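Local coordinates for protein complement C1r subcomponent (Homo sapiens, PDB 6F1D) that acts as the serine protease that cleaves and activates C1s within the C1 complex of complement, here represented by its calcium-binding CUB2 domain, at residues A[13-18]-A[106-111]; A[32-37]-A[91-96]; A[38-43]-A[112-117]. All blocks are in the same frame, centred on the assembly; numbering follows the deposited sequence.

Contact 1 of 3, residues A[13-18]-A[106-111]. With NA (sodium ion), chain C.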
ATOM      1  N   GLY A  13      -6.162  -1.447  11.404  1.00 25.02           N
ATOM      2  CA  GLY A  13      -6.575  -0.159  10.874  1.00 28.95           C
ATOM      3  C   GLY A  13      -6.663  -0.169   9.367  1.00 29.29           C
ATOM      4  O   GLY A  13      -6.325  -1.148   8.705  1.00 27.18           O
ATOM      5  N   TYR A  14      -7.100   0.953   8.827  1.00 23.01           N
ATOM      6  CA  TYR A  14      -7.220   1.120   7.390  1.00 21.68           C
ATOM      7  C   TYR A  14      -6.150   2.096   6.911  1.00 21.80           C
ATOM      8  O   TYR A  14      -5.824   3.084   7.589  1.00 21.49           O
ATOM      9  CB  TYR A  14      -8.592   1.657   6.987  1.00 23.53           C
ATOM     10  CG  TYR A  14      -9.774   0.729   7.153  1.00 27.73           C
ATOM     11  CD1 TYR A  14     -10.637   0.875   8.237  1.00 31.06           C
ATOM     12  CD2 TYR A  14     -10.046  -0.271   6.219  1.00 25.93           C
ATOM     13  CE1 TYR A  14     -11.730   0.058   8.395  1.00 38.28           C
ATOM     14  CE2 TYR A  14     -11.151  -1.101   6.375  1.00 29.95           C
ATOM     15  CZ  TYR A  14     -11.961  -0.934   7.464  1.00 38.29           C
ATOM     16  OH  TYR A  14     -13.046  -1.739   7.611  1.00 46.84           O
ATOM     17  N   ILE A  15      -5.622   1.827   5.729  1.00 20.63           N
ATOM     18  CA  ILE A  15      -4.647   2.704   5.097  1.00 18.72           C
ATOM     19  C   ILE A  15      -5.088   2.850   3.652  1.00 18.42           C
ATOM     20  O   ILE A  15      -5.421   1.846   3.022  1.00 17.73           O
ATOM     21  CB  ILE A  15      -3.231   2.087   5.159  1.00 17.83           C
ATOM     22  CG1 ILE A  15      -2.927   1.608   6.590  1.00 18.15           C
ATOM     23  CG2 ILE A  15      -2.209   3.071   4.576  1.00 18.77           C
ATOM     24  CD1 ILE A  15      -1.516   1.073   6.773  1.00 20.60           C
ATOM     25  N   SER A  16      -5.083   4.074   3.118  1.00 19.31           N
ATOM     26  CA  SER A  16      -5.461   4.198   1.715  1.00 19.27           C
ATOM     27  C   SER A  16      -4.645   5.300   1.048  1.00 24.15           C
ATOM     28  O   SER A  16      -4.042   6.151   1.707  1.00 22.92           O
ATOM     29  CB  SER A  16      -6.970   4.457   1.584  1.00 21.76           C
ATOM     30  OG  SER A  16      -7.335   5.668   2.239  1.00 29.47           O
ATOM     31  N   SER A  17      -4.650   5.286  -0.274  1.00 14.18           N
ATOM     32  CA  SER A  17      -4.080   6.382  -1.031  1.00 17.08           C
ATOM     33  C   SER A  17      -4.894   7.670  -0.843  1.00 18.07           C
ATOM     34  O   SER A  17      -6.076   7.659  -0.514  1.00 18.93           O
ATOM     35  CB  SER A  17      -4.010   6.023  -2.516  1.00 19.82           C
ATOM     36  OG  SER A  17      -5.257   5.553  -2.992  1.00 19.93           O
ATOM     37  N   LEU A  18      -4.238   8.801  -1.099  1.00 18.95           N
ATOM     38  CA  LEU A  18      -4.878  10.097  -0.916  1.00 20.48           C
ATOM     39  C   LEU A  18      -6.124  10.241  -1.793  1.00 22.78           C
ATOM     40  O   LEU A  18      -6.103   9.922  -2.985  1.00 20.36           O
ATOM     41  CB  LEU A  18      -3.884  11.192  -1.252  1.00 26.04           C
ATOM     42  CG  LEU A  18      -2.844  11.458  -0.165  1.00 33.00           C
ATOM     43  CD1 LEU A  18      -1.770  12.381  -0.724  1.00 34.21           C
ATOM     44  CD2 LEU A  18      -3.501  12.060   1.085  1.00 35.89           C
ATOM     45  N   ARG A 106      -8.274   5.302  -9.360  1.00 20.38           N
ATOM     46  CA  ARG A 106      -8.993   5.442  -8.099  1.00 20.44           C
ATOM     47  C   ARG A 106      -8.120   5.151  -6.887  1.00 18.71           C
ATOM     48  O   ARG A 106      -8.439   5.633  -5.797  1.00 24.26           O
ATOM     49  CB  ARG A 106     -10.230   4.547  -8.099  1.00 21.81           C
ATOM     50  CG  ARG A 106     -11.233   4.952  -9.198  1.00 26.59           C
ATOM     51  CD  ARG A 106     -12.381   4.012  -9.254  1.00 41.60           C
ATOM     52  NE  ARG A 106     -13.424   4.450  -8.348  1.00 48.04           N
ATOM     53  CZ  ARG A 106     -14.530   3.755  -8.107  1.00 59.30           C
ATOM     54  NH1 ARG A 106     -14.723   2.589  -8.723  1.00 51.80           N
ATOM     55  NH2 ARG A 106     -15.441   4.229  -7.259  1.00 61.45           N
ATOM     56  N   GLY A 107      -7.030   4.372  -7.027  1.00 17.97           N
ATOM     57  CA  GLY A 107      -6.109   4.165  -5.904  1.00 16.09           C
ATOM     58  C   GLY A 107      -6.347   2.872  -5.133  1.00 15.53           C
ATOM     59  O   GLY A 107      -6.926   1.914  -5.656  1.00 17.76           O
ATOM     60  N   TRP A 108      -5.965   2.825  -3.861  1.00 16.93           N
ATOM     61  CA  TRP A 108      -6.037   1.544  -3.166  1.00 14.37           C
ATOM     62  C   TRP A 108      -6.402   1.826  -1.722  1.00 19.75           C
ATOM     63  O   TRP A 108      -6.195   2.935  -1.213  1.00 16.74           O
ATOM     64  CB  TRP A 108      -4.692   0.793  -3.239  1.00 16.01           C
ATOM     65  CG  TRP A 108      -3.564   1.691  -2.843  1.00 15.42           C
ATOM     66  CD1 TRP A 108      -2.859   2.512  -3.669  1.00 17.70           C
ATOM     67  CD2 TRP A 108      -3.053   1.934  -1.516  1.00 15.79           C
ATOM     68  NE1 TRP A 108      -1.902   3.194  -2.957  1.00 17.46           N
ATOM     69  CE2 TRP A 108      -2.016   2.879  -1.635  1.00 19.05           C
ATOM     70  CE3 TRP A 108      -3.351   1.415  -0.240  1.00 18.15           C
ATOM     71  CZ2 TRP A 108      -1.283   3.338  -0.547  1.00 18.68           C
ATOM     72  CZ3 TRP A 108      -2.619   1.885   0.836  1.00 17.70           C
ATOM     73  CH2 TRP A 108      -1.590   2.823   0.669  1.00 20.18           C
ATOM     74  N   LYS A 109      -6.907   0.794  -1.062  1.00 14.86           N
ATOM     75  CA  LYS A 109      -7.210   0.868   0.355  1.00 15.20           C
ATOM     76  C   LYS A 109      -7.032  -0.542   0.905  1.00 18.27           C
ATOM     77  O   LYS A 109      -7.454  -1.509   0.258  1.00 15.99           O
ATOM     78  CB  LYS A 109      -8.655   1.341   0.576  1.00 16.78           C
ATOM     79  CG  LYS A 109      -9.128   1.333   2.023  1.00 21.12           C
ATOM     80  CD  LYS A 109     -10.395   2.176   2.141  1.00 27.07           C
ATOM     81  CE  LYS A 109     -11.021   2.073   3.515  1.00 31.68           C
ATOM     82  NZ  LYS A 109     -12.308   2.845   3.571  1.00 34.32           N
ATOM     83  N   LEU A 110      -6.457  -0.647   2.101  1.00 14.78           N
ATOM     84  CA  LEU A 110      -6.245  -1.940   2.745  1.00 18.66           C
ATOM     85  C   LEU A 110      -6.663  -1.820   4.196  1.00 24.00           C
ATOM     86  O   LEU A 110      -6.727  -0.722   4.760  1.00 20.77           O
ATOM     87  CB  LEU A 110      -4.776  -2.394   2.666  1.00 17.40           C
ATOM     88  CG  LEU A 110      -3.741  -1.572   3.400  1.00 20.68           C
ATOM     89  CD1 LEU A 110      -3.652  -1.994   4.871  1.00 22.60           C
ATOM     90  CD2 LEU A 110      -2.337  -1.802   2.734  1.00 22.90           C
ATOM     91  N   ARG A 111      -6.982  -2.966   4.786  1.00 20.29           N
ATOM     92  CA  ARG A 111      -7.113  -3.113   6.230  1.00 20.42           C
ATOM     93  C   ARG A 111      -6.004  -4.036   6.709  1.00 27.84           C
ATOM     94  O   ARG A 111      -5.807  -5.128   6.152  1.00 19.66           O
ATOM     95  CB  ARG A 111      -8.462  -3.702   6.623  1.00 19.66           C
ATOM     96  CG  ARG A 111      -8.597  -3.992   8.139  1.00 26.37           C
ATOM     97  CD  ARG A 111     -10.046  -3.961   8.627  1.00 31.26           C
ATOM     98  NE  ARG A 111     -10.103  -3.910  10.092  1.00 28.76           N
ATOM     99  CZ  ARG A 111     -10.349  -4.959  10.861  1.00 31.67           C
ATOM    100  NH1 ARG A 111     -10.599  -6.157  10.322  1.00 32.32           N
ATOM    101  NH2 ARG A 111     -10.369  -4.801  12.174  1.00 26.68           N
TER
HETATM  102 NA    NA C 301      -6.722   7.625  -4.172  1.00 25.19          NA

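Contact 2 of 3, residues A[32-37]-A[91-96]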
ATOM      1  N   TYR A  32       4.083   4.896   4.046  1.00 14.23           N
ATOM      2  CA  TYR A  32       3.194   4.489   5.122  1.00 16.29           C
ATOM      3  C   TYR A  32       3.893   3.404   5.925  1.00 22.93           C
ATOM      4  O   TYR A  32       4.315   2.402   5.356  1.00 28.99           O
ATOM      5  CB  TYR A  32       1.892   3.916   4.564  1.00 23.33           C
ATOM      6  CG  TYR A  32       1.186   4.801   3.562  1.00 24.03           C
ATOM      7  CD1 TYR A  32       0.112   5.581   3.952  1.00 25.92           C
ATOM      8  CD2 TYR A  32       1.569   4.819   2.212  1.00 23.79           C
ATOM      9  CE1 TYR A  32      -0.558   6.405   3.038  1.00 26.79           C
ATOM     10  CE2 TYR A  32       0.894   5.628   1.283  1.00 26.11           C
ATOM     11  CZ  TYR A  32      -0.161   6.405   1.712  1.00 28.15           C
ATOM     12  OH  TYR A  32      -0.822   7.215   0.818  1.00 45.50           O
ATOM     13  N   SER A  33       4.022   3.589   7.226  1.00 16.22           N
ATOM     14  CA  SER A  33       4.679   2.584   8.058  1.00 18.44           C
ATOM     15  C   SER A  33       3.684   2.006   9.045  1.00 20.64           C
ATOM     16  O   SER A  33       2.906   2.751   9.659  1.00 23.32           O
ATOM     17  CB  SER A  33       5.876   3.192   8.831  1.00 16.68           C
ATOM     18  OG  SER A  33       6.824   3.756   7.927  1.00 29.84           O
ATOM     19  N   ILE A  34       3.755   0.695   9.255  1.00 19.70           N
ATOM     20  CA  ILE A  34       3.018   0.014  10.317  1.00 17.57           C
ATOM     21  C   ILE A  34       4.029  -0.576  11.282  1.00 18.50           C
ATOM     22  O   ILE A  34       4.954  -1.285  10.860  1.00 18.87           O
ATOM     23  CB  ILE A  34       2.132  -1.110   9.763  1.00 19.62           C
ATOM     24  CG1 ILE A  34       1.334  -0.592   8.576  1.00 19.97           C
ATOM     25  CG2 ILE A  34       1.231  -1.668  10.903  1.00 15.60           C
ATOM     26  CD1 ILE A  34       0.494  -1.729   7.919  1.00 19.61           C
ATOM     27  N   ARG A  35       3.876  -0.277  12.560  1.00 19.99           N
ATOM     28  CA  ARG A  35       4.809  -0.796  13.558  1.00 19.25           C
ATOM     29  C   ARG A  35       3.980  -1.279  14.733  1.00 27.52           C
ATOM     30  O   ARG A  35       3.298  -0.469  15.373  1.00 32.79           O
ATOM     31  CB  ARG A  35       5.809   0.280  14.007  1.00 19.73           C
ATOM     32  CG  ARG A  35       6.762   0.778  12.874  1.00 22.81           C
ATOM     33  CD  ARG A  35       7.791  -0.300  12.592  1.00 27.15           C
ATOM     34  NE  ARG A  35       8.811   0.090  11.618  1.00 23.73           N
ATOM     35  CZ  ARG A  35       8.598   0.256  10.317  1.00 27.43           C
ATOM     36  NH1 ARG A  35       7.373   0.063   9.798  1.00 21.86           N
ATOM     37  NH2 ARG A  35       9.633   0.606   9.532  1.00 22.36           N
ATOM     38  N   VAL A  36       4.027  -2.577  15.029  1.00 25.64           N
ATOM     39  CA  VAL A  36       3.262  -3.113  16.156  1.00 30.63           C
ATOM     40  C   VAL A  36       4.223  -3.880  17.053  1.00 32.78           C
ATOM     41  O   VAL A  36       5.421  -3.989  16.774  1.00 29.99           O
ATOM     42  CB  VAL A  36       2.074  -3.983  15.699  1.00 29.56           C
ATOM     43  CG1 VAL A  36       1.105  -3.147  14.841  1.00 27.40           C
ATOM     44  CG2 VAL A  36       2.549  -5.162  14.888  1.00 23.63           C
ATOM     45  N   GLU A  37       3.712  -4.377  18.176  1.00 39.69           N
ATOM     46  CA  GLU A  37       4.651  -4.912  19.152  1.00 38.33           C
ATOM     47  C   GLU A  37       5.180  -6.270  18.700  1.00 39.82           C
ATOM     48  O   GLU A  37       4.520  -7.009  17.964  1.00 37.73           O
ATOM     49  CB  GLU A  37       4.025  -5.005  20.547  1.00 52.85           C
ATOM     50  CG  GLU A  37       4.876  -5.760  21.606  1.00 79.81           C
ATOM     51  CD  GLU A  37       6.307  -5.203  21.874  1.00 95.85           C
ATOM     52  OE1 GLU A  37       6.798  -5.409  23.009  1.00102.49           O
ATOM     53  OE2 GLU A  37       6.954  -4.588  20.988  1.00 98.85           O
ATOM     54  N   ASN A  91       6.283  -7.685  12.312  1.00 23.64           N
ATOM     55  CA  ASN A  91       5.652  -6.594  13.043  1.00 22.78           C
ATOM     56  C   ASN A  91       5.973  -5.215  12.472  1.00 23.19           C
ATOM     57  O   ASN A  91       5.605  -4.216  13.088  1.00 26.52           O
ATOM     58  CB  ASN A  91       6.062  -6.643  14.520  1.00 28.86           C
ATOM     59  CG  ASN A  91       7.523  -6.324  14.718  1.00 39.43           C
ATOM     60  OD1 ASN A  91       8.353  -6.697  13.904  1.00 40.50           O
ATOM     61  ND2 ASN A  91       7.844  -5.615  15.793  1.00 45.03           N
ATOM     62  N   ALA A  92       6.653  -5.133  11.324  1.00 26.86           N
ATOM     63  CA  ALA A  92       7.093  -3.856  10.743  1.00 24.14           C
ATOM     64  C   ALA A  92       6.876  -3.935   9.245  1.00 22.17           C
ATOM     65  O   ALA A  92       7.549  -4.715   8.565  1.00 28.09           O
ATOM     66  CB  ALA A  92       8.568  -3.589  11.041  1.00 28.16           C
ATOM     67  N   VAL A  93       5.935  -3.155   8.736  1.00 19.11           N
ATOM     68  CA  VAL A  93       5.642  -3.118   7.303  1.00 17.59           C
ATOM     69  C   VAL A  93       5.811  -1.684   6.813  1.00 18.19           C
ATOM     70  O   VAL A  93       5.529  -0.734   7.553  1.00 18.59           O
ATOM     71  CB  VAL A  93       4.225  -3.661   7.049  1.00 18.39           C
ATOM     72  CG1 VAL A  93       3.717  -3.337   5.649  1.00 20.55           C
ATOM     73  CG2 VAL A  93       4.259  -5.199   7.301  1.00 21.13           C
ATOM     74  N   ASP A  94       6.324  -1.514   5.594  1.00 18.41           N
ATOM     75  CA  ASP A  94       6.292  -0.194   4.974  1.00 21.44           C
ATOM     76  C   ASP A  94       5.656  -0.329   3.600  1.00 25.13           C
ATOM     77  O   ASP A  94       5.919  -1.300   2.887  1.00 21.74           O
ATOM     78  CB  ASP A  94       7.677   0.406   4.851  1.00 28.77           C
ATOM     79  CG  ASP A  94       8.332   0.667   6.228  1.00 53.68           C
ATOM     80  OD1 ASP A  94       8.377   1.856   6.671  1.00 46.63           O
ATOM     81  OD2 ASP A  94       8.809  -0.319   6.860  1.00 57.03           O
ATOM     82  N   LEU A  95       4.786   0.612   3.252  1.00 19.14           N
ATOM     83  CA  LEU A  95       4.264   0.752   1.892  1.00 16.66           C
ATOM     84  C   LEU A  95       4.797   2.043   1.303  1.00 20.85           C
ATOM     85  O   LEU A  95       4.752   3.087   1.954  1.00 24.80           O
ATOM     86  CB  LEU A  95       2.749   0.779   1.864  1.00 23.09           C
ATOM     87  CG  LEU A  95       2.146  -0.516   2.399  1.00 31.69           C
ATOM     88  CD1 LEU A  95       1.852  -0.274   3.852  1.00 24.11           C
ATOM     89  CD2 LEU A  95       0.881  -0.840   1.622  1.00 34.80           C
ATOM     90  N   LEU A  96       5.318   1.957   0.092  1.00 15.45           N
ATOM     91  CA  LEU A  96       5.828   3.098  -0.644  1.00 14.66           C
ATOM     92  C   LEU A  96       4.914   3.214  -1.853  1.00 20.97           C
ATOM     93  O   LEU A  96       4.748   2.245  -2.587  1.00 19.03           O
ATOM     94  CB  LEU A  96       7.267   2.867  -1.096  1.00 18.09           C
ATOM     95  CG  LEU A  96       8.347   2.695  -0.045  1.00 21.88           C
ATOM     96  CD1 LEU A  96       9.701   2.808  -0.747  1.00 24.00           C
ATOM     97  CD2 LEU A  96       8.162   3.753   1.043  1.00 20.77           C
TER
HETATM   98  O   HOH W   1       7.234  -2.612  15.441  1.00 45.57           O

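Contact 3 of 3, residues A[38-43]-A[112-117]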
ATOM      1  N   ARG A  38       6.431  -6.554  19.099  1.00 37.47           N
ATOM      2  CA  ARG A  38       7.019  -7.864  18.894  1.00 45.05           C
ATOM      3  C   ARG A  38       6.066  -8.940  19.400  1.00 56.22           C
ATOM      4  O   ARG A  38       5.344  -8.752  20.388  1.00 58.38           O
ATOM      5  CB  ARG A  38       8.361  -7.948  19.622  1.00 59.20           C
ATOM      6  CG  ARG A  38       9.155  -9.224  19.360  1.00 72.78           C
ATOM      7  CD  ARG A  38      10.637  -9.054  19.704  1.00 81.98           C
ATOM      8  NE  ARG A  38      11.244  -7.944  18.967  1.00 81.55           N
ATOM      9  CZ  ARG A  38      12.035  -7.025  19.515  1.00 80.47           C
ATOM     10  NH1 ARG A  38      12.334  -7.088  20.811  1.00 75.77           N
ATOM     11  NH2 ARG A  38      12.529  -6.046  18.762  1.00 75.50           N
ATOM     12  N   GLY A  39       6.041 -10.071  18.706  1.00 58.62           N
ATOM     13  CA  GLY A  39       5.081 -11.099  19.036  1.00 52.75           C
ATOM     14  C   GLY A  39       3.718 -10.924  18.415  1.00 50.82           C
ATOM     15  O   GLY A  39       2.822 -11.718  18.706  1.00 51.03           O
ATOM     16  N   LEU A  40       3.525  -9.897  17.590  1.00 39.46           N
ATOM     17  CA  LEU A  40       2.377  -9.807  16.709  1.00 37.53           C
ATOM     18  C   LEU A  40       2.883  -9.836  15.279  1.00 31.27           C
ATOM     19  O   LEU A  40       3.990  -9.380  14.993  1.00 39.87           O
ATOM     20  CB  LEU A  40       1.581  -8.526  16.929  1.00 37.91           C
ATOM     21  CG  LEU A  40       0.839  -8.288  18.241  1.00 39.74           C
ATOM     22  CD1 LEU A  40       0.149  -6.963  18.134  1.00 38.32           C
ATOM     23  CD2 LEU A  40      -0.183  -9.397  18.568  1.00 45.20           C
ATOM     24  N   THR A  41       2.072 -10.364  14.381  1.00 31.54           N
ATOM     25  CA  THR A  41       2.395 -10.361  12.964  1.00 30.87           C
ATOM     26  C   THR A  41       1.271  -9.686  12.191  1.00 29.51           C
ATOM     27  O   THR A  41       0.099  -9.781  12.559  1.00 34.93           O
ATOM     28  CB  THR A  41       2.640 -11.784  12.446  1.00 37.55           C
ATOM     29  OG1 THR A  41       2.695 -11.783  11.021  1.00 56.40           O
ATOM     30  CG2 THR A  41       1.552 -12.710  12.877  1.00 41.95           C
ATOM     31  N   LEU A  42       1.637  -8.998  11.119  1.00 23.54           N
ATOM     32  CA  LEU A  42       0.707  -8.157  10.376  1.00 21.23           C
ATOM     33  C   LEU A  42       0.161  -8.914   9.184  1.00 24.64           C
ATOM     34  O   LEU A  42       0.913  -9.608   8.481  1.00 24.57           O
ATOM     35  CB  LEU A  42       1.375  -6.874   9.901  1.00 20.46           C
ATOM     36  CG  LEU A  42       1.598  -5.947  11.069  1.00 26.84           C
ATOM     37  CD1 LEU A  42       2.737  -5.014  10.704  1.00 23.23           C
ATOM     38  CD2 LEU A  42       0.264  -5.180  11.289  1.00 20.13           C
ATOM     39  N   HIS A  43      -1.161  -8.840   9.022  1.00 19.59           N
ATOM     40  CA  HIS A  43      -1.883  -9.341   7.860  1.00 26.79           C
ATOM     41  C   HIS A  43      -2.498  -8.161   7.115  1.00 23.36           C
ATOM     42  O   HIS A  43      -3.116  -7.277   7.736  1.00 25.10           O
ATOM     43  CB  HIS A  43      -2.994 -10.303   8.285  1.00 24.35           C
ATOM     44  CG  HIS A  43      -2.500 -11.587   8.865  1.00 28.48           C
ATOM     45  ND1 HIS A  43      -2.712 -12.804   8.258  1.00 36.35           N
ATOM     46  CD2 HIS A  43      -1.852 -11.849  10.021  1.00 34.48           C
ATOM     47  CE1 HIS A  43      -2.200 -13.765   9.010  1.00 41.73           C
ATOM     48  NE2 HIS A  43      -1.665 -13.210  10.084  1.00 40.72           N
ATOM     49  N   TYR A 112      -5.283  -3.610   7.739  1.00 20.37           N
ATOM     50  CA  TYR A 112      -4.320  -4.499   8.378  1.00 23.18           C
ATOM     51  C   TYR A 112      -4.881  -4.957   9.715  1.00 25.16           C
ATOM     52  O   TYR A 112      -5.620  -4.218  10.389  1.00 20.14           O
ATOM     53  CB  TYR A 112      -2.960  -3.815   8.536  1.00 17.35           C
ATOM     54  CG  TYR A 112      -2.863  -2.793   9.641  1.00 19.36           C
ATOM     55  CD1 TYR A 112      -2.524  -3.179  10.932  1.00 19.68           C
ATOM     56  CD2 TYR A 112      -3.061  -1.436   9.385  1.00 19.75           C
ATOM     57  CE1 TYR A 112      -2.440  -2.233  11.961  1.00 24.19           C
ATOM     58  CE2 TYR A 112      -2.975  -0.495  10.397  1.00 25.32           C
ATOM     59  CZ  TYR A 112      -2.666  -0.904  11.681  1.00 23.03           C
ATOM     60  OH  TYR A 112      -2.560   0.021  12.697  1.00 29.65           O
ATOM     61  N   THR A 113      -4.566  -6.197  10.074  1.00 20.16           N
ATOM     62  CA  THR A 113      -4.921  -6.741  11.368  1.00 21.94           C
ATOM     63  C   THR A 113      -3.676  -7.405  11.916  1.00 22.32           C
ATOM     64  O   THR A 113      -2.727  -7.662  11.169  1.00 21.79           O
ATOM     65  CB  THR A 113      -6.054  -7.756  11.263  1.00 33.59           C
ATOM     66  OG1 THR A 113      -5.765  -8.676  10.177  1.00 24.89           O
ATOM     67  CG2 THR A 113      -7.431  -7.040  11.011  1.00 31.76           C
ATOM     68  N   THR A 114      -3.708  -7.770  13.189  1.00 24.00           N
ATOM     69  CA  THR A 114      -2.558  -8.409  13.805  1.00 29.07           C
ATOM     70  C   THR A 114      -2.956  -9.773  14.345  1.00 30.81           C
ATOM     71  O   THR A 114      -4.073  -9.981  14.835  1.00 31.49           O
ATOM     72  CB  THR A 114      -1.945  -7.549  14.926  1.00 24.70           C
ATOM     73  OG1 THR A 114      -2.979  -7.101  15.805  1.00 31.70           O
ATOM     74  CG2 THR A 114      -1.269  -6.308  14.347  1.00 22.64           C
ATOM     75  N   GLU A 115      -2.030 -10.700  14.209  1.00 33.46           N
ATOM     76  CA  GLU A 115      -2.151 -12.055  14.694  1.00 38.25           C
ATOM     77  C   GLU A 115      -1.186 -12.214  15.851  1.00 45.04           C
ATOM     78  O   GLU A 115      -0.029 -11.750  15.794  1.00 33.10           O
ATOM     79  CB  GLU A 115      -1.834 -13.061  13.583  1.00 49.76           C
ATOM     80  CG  GLU A 115      -1.656 -14.500  14.063  1.00 63.12           C
ATOM     81  CD  GLU A 115      -1.023 -15.409  13.008  1.00 80.38           C
ATOM     82  OE1 GLU A 115      -1.020 -15.052  11.809  1.00 80.20           O
ATOM     83  OE2 GLU A 115      -0.527 -16.494  13.383  1.00 89.79           O
ATOM     84  N   ILE A 116      -1.679 -12.854  16.901  1.00 38.07           N
ATOM     85  CA  ILE A 116      -0.915 -13.057  18.121  1.00 57.59           C
ATOM     86  C   ILE A 116      -0.038 -14.290  17.938  1.00 60.06           C
ATOM     87  O   ILE A 116      -0.536 -15.374  17.622  1.00 60.48           O
ATOM     88  CB  ILE A 116      -1.853 -13.218  19.326  1.00 65.56           C
ATOM     89  CG1 ILE A 116      -2.504 -11.877  19.680  1.00 58.58           C
ATOM     90  CG2 ILE A 116      -1.097 -13.807  20.494  1.00 66.63           C
ATOM     91  CD1 ILE A 116      -3.857 -11.682  19.071  1.00 64.74           C
ATOM     92  N   ILE A 117       1.264 -14.120  18.113  1.00 61.23           N
ATOM     93  CA  ILE A 117       2.199 -15.232  17.998  1.00 65.12           C
ATOM     94  C   ILE A 117       2.170 -16.075  19.263  1.00 66.28           C
ATOM     95  O   ILE A 117       2.026 -17.294  19.200  1.00 78.73           O
ATOM     96  CB  ILE A 117       3.609 -14.728  17.710  1.00 59.97           C
ATOM     97  CG1 ILE A 117       3.708 -14.241  16.263  1.00 58.86           C
ATOM     98  CG2 ILE A 117       4.625 -15.805  18.001  1.00 56.28           C
ATOM     99  CD1 ILE A 117       5.015 -13.514  15.971  1.00 57.34           C
TER

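Contact 1 of 3, residues A[13-18]-A[106-111]
The Tyr14 ring overlaps the stems of two basic residues, its direct cross-strand partner Arg111 and the diagonal Lys109. With CG of Lys109 trans to the backbone N (chi1 175°) and the rest of the chain extended, the ammonium comes over the ring face as a cation-pi partner, Lys109 NZ standing 5.0 Å from the centroid of the Tyr14 ring. Arg111 adds an off-centre CH-pi contact through CD, its guanidinium plane turned 46° from the ring. Long aliphatic stems with charged ends suit this outer face, where Ser16 CB also rests on Lys109 CB. The opposite face is apolar: Ile15 lies alongside Leu110, and Ile15 CG2 is 3.9 Å from Trp108 CZ3. Between the two faces, edge strand 13-16 pairs antiparallel with 109-116 in the four-stranded sheet of the CUB beta-sandwich, Ile15 and Leu110 exchanging both backbone bonds, each 2.9 Å from N to O. Past the strand end, Ser17 N reaches Trp108 O, while Ser17 CB sits over the five-membered ring of Trp108, 3.8 Å from its centroid. Ser17 OG accepts from Trp108 N at 2.9 Å and also binds the sodium ion at 2.8 Å, with Leu18 O as a second ligand. The glycine backbone passes close to that hydroxyl, Gly107 CA lying 3.3 Å from Ser17 OG.

Contact 2 of 3, residues A[32-37]-A[91-96]
Arg35 and Asp94 make the charged interaction, reaching diagonally between neighbouring strands on the face they share with Ser33 and Ala92. The salt bridge runs from Arg35 NH2 to the syn lone pair of Asp94 OD2 at 2.9 Å, although the guanidinium and carboxylate planes stand 83° apart. A bend at chi2 (-74°) folds the arginine back along the sheet, where Arg35 NH1 donates to Ile34 O at 3.0 Å, from above the carbonyl plane, and more weakly to Val93 O. The small methyl of Ala92 lies under one guanidinium face, CB 3.7 Å from Arg35 NE.

Among the other polar bonds, the hydroxyl Ser33 OG donates to Asp94 OD1 at 2.8 Å from above the carboxylate plane; with both oxygens engaged, the carboxylate is restrained in rotation. Asn91 ND2 reaches Val36 O at 3.1 Å, while Val36 N bonds to Asn91 O.

Apolar contacts occupy the inward face: Ile34 CD1 is 4.3 Å from Val93 CG1, and Tyr32 CD2 touches Leu95 CB. These groups pack toward Leu42 and Leu110 of the other sheet and the Trp108 ring beside it. Reciprocal backbone bonds at Tyr32-Leu95 and Ile34-Val93 complete an antiparallel pairing in the five-stranded sheet, with the alternating polar and apolar faces expected of a CUB beta-sandwich.

Contact 3 of 3, residues A[38-43]-A[112-117]
His43 and Glu115 meet diagonally between adjacent strands: His43 NE2 donates to Glu115 OE1 at 2.6 Å. The carboxylate oxygen accepts through its anti lone pair and lies near the imidazole plane, while the two flat groups are turned 42° against each other. Glu115 reaches this point as an extended chain with CG anti to the backbone nitrogen (chi1 168°), and its stem runs alongside Thr41, whose methyl CG2 is 3.5 Å from Glu115 CB. That methyl suits the place between strands because it offers a compact apolar surface to the glutamate's methylenes.

On the other face, Leu42 lies alongside Tyr112 and Thr114, its CD2 touching Tyr112 CD1 at 3.5 Å and also Thr114 CG2. Farther along, Leu40 CD2 lies 3.6 Å from Ile116 CG1, while Leu40 CD1 leans on Thr114 CB. The polar ends of this face are held from outside: Tyr112 OH bonds to Glu10 O, and Thr114 OG1 to Ala11 O.

The backbone positions both sets of side chains. His43 and Thr113 exchange bonds, and Thr41 and Glu115 do the same. Beyond them Ile117 N closes on Gly39 O at 2.9 Å, the glycine adopting a positive phi in the turn before strand 40-46. Strands 40-46 and 109-116 are the two inner strands of the four-stranded sheet of the CUB sandwich, 109-116 lying between 13-16 and 40-46.

The charge of Glu115 would probably favour a protonated His43 ring, and the bond ties the side chains of adjacent strands together on a partly solvent-accessible face.

Overall arrangement
Contacts 1 and 3 both use strand 109-116, which pairs with 13-16 in one and 40-46 in the other; contact 2 belongs to the facing sheet. The sandwich interior joins them: Ile15 and Leu110 of contact 1 meet Tyr32, Ile34 and Leu95 of contact 2, and Ile34 also packs on Leu42 of contact 3. All three are partly buried, with apolar side chains turned inward and polar or charged ones outward. Contact 1 lies nearest the chain's centre and ends at the sodium ion; contact 3 lies farthest out, near the C-terminus. On the outer faces, contact 1 has cation-pi and CH-pi packing, contact 2 an arginine-aspartate salt bridge, and contact 3 a histidine-glutamate hydrogen bond.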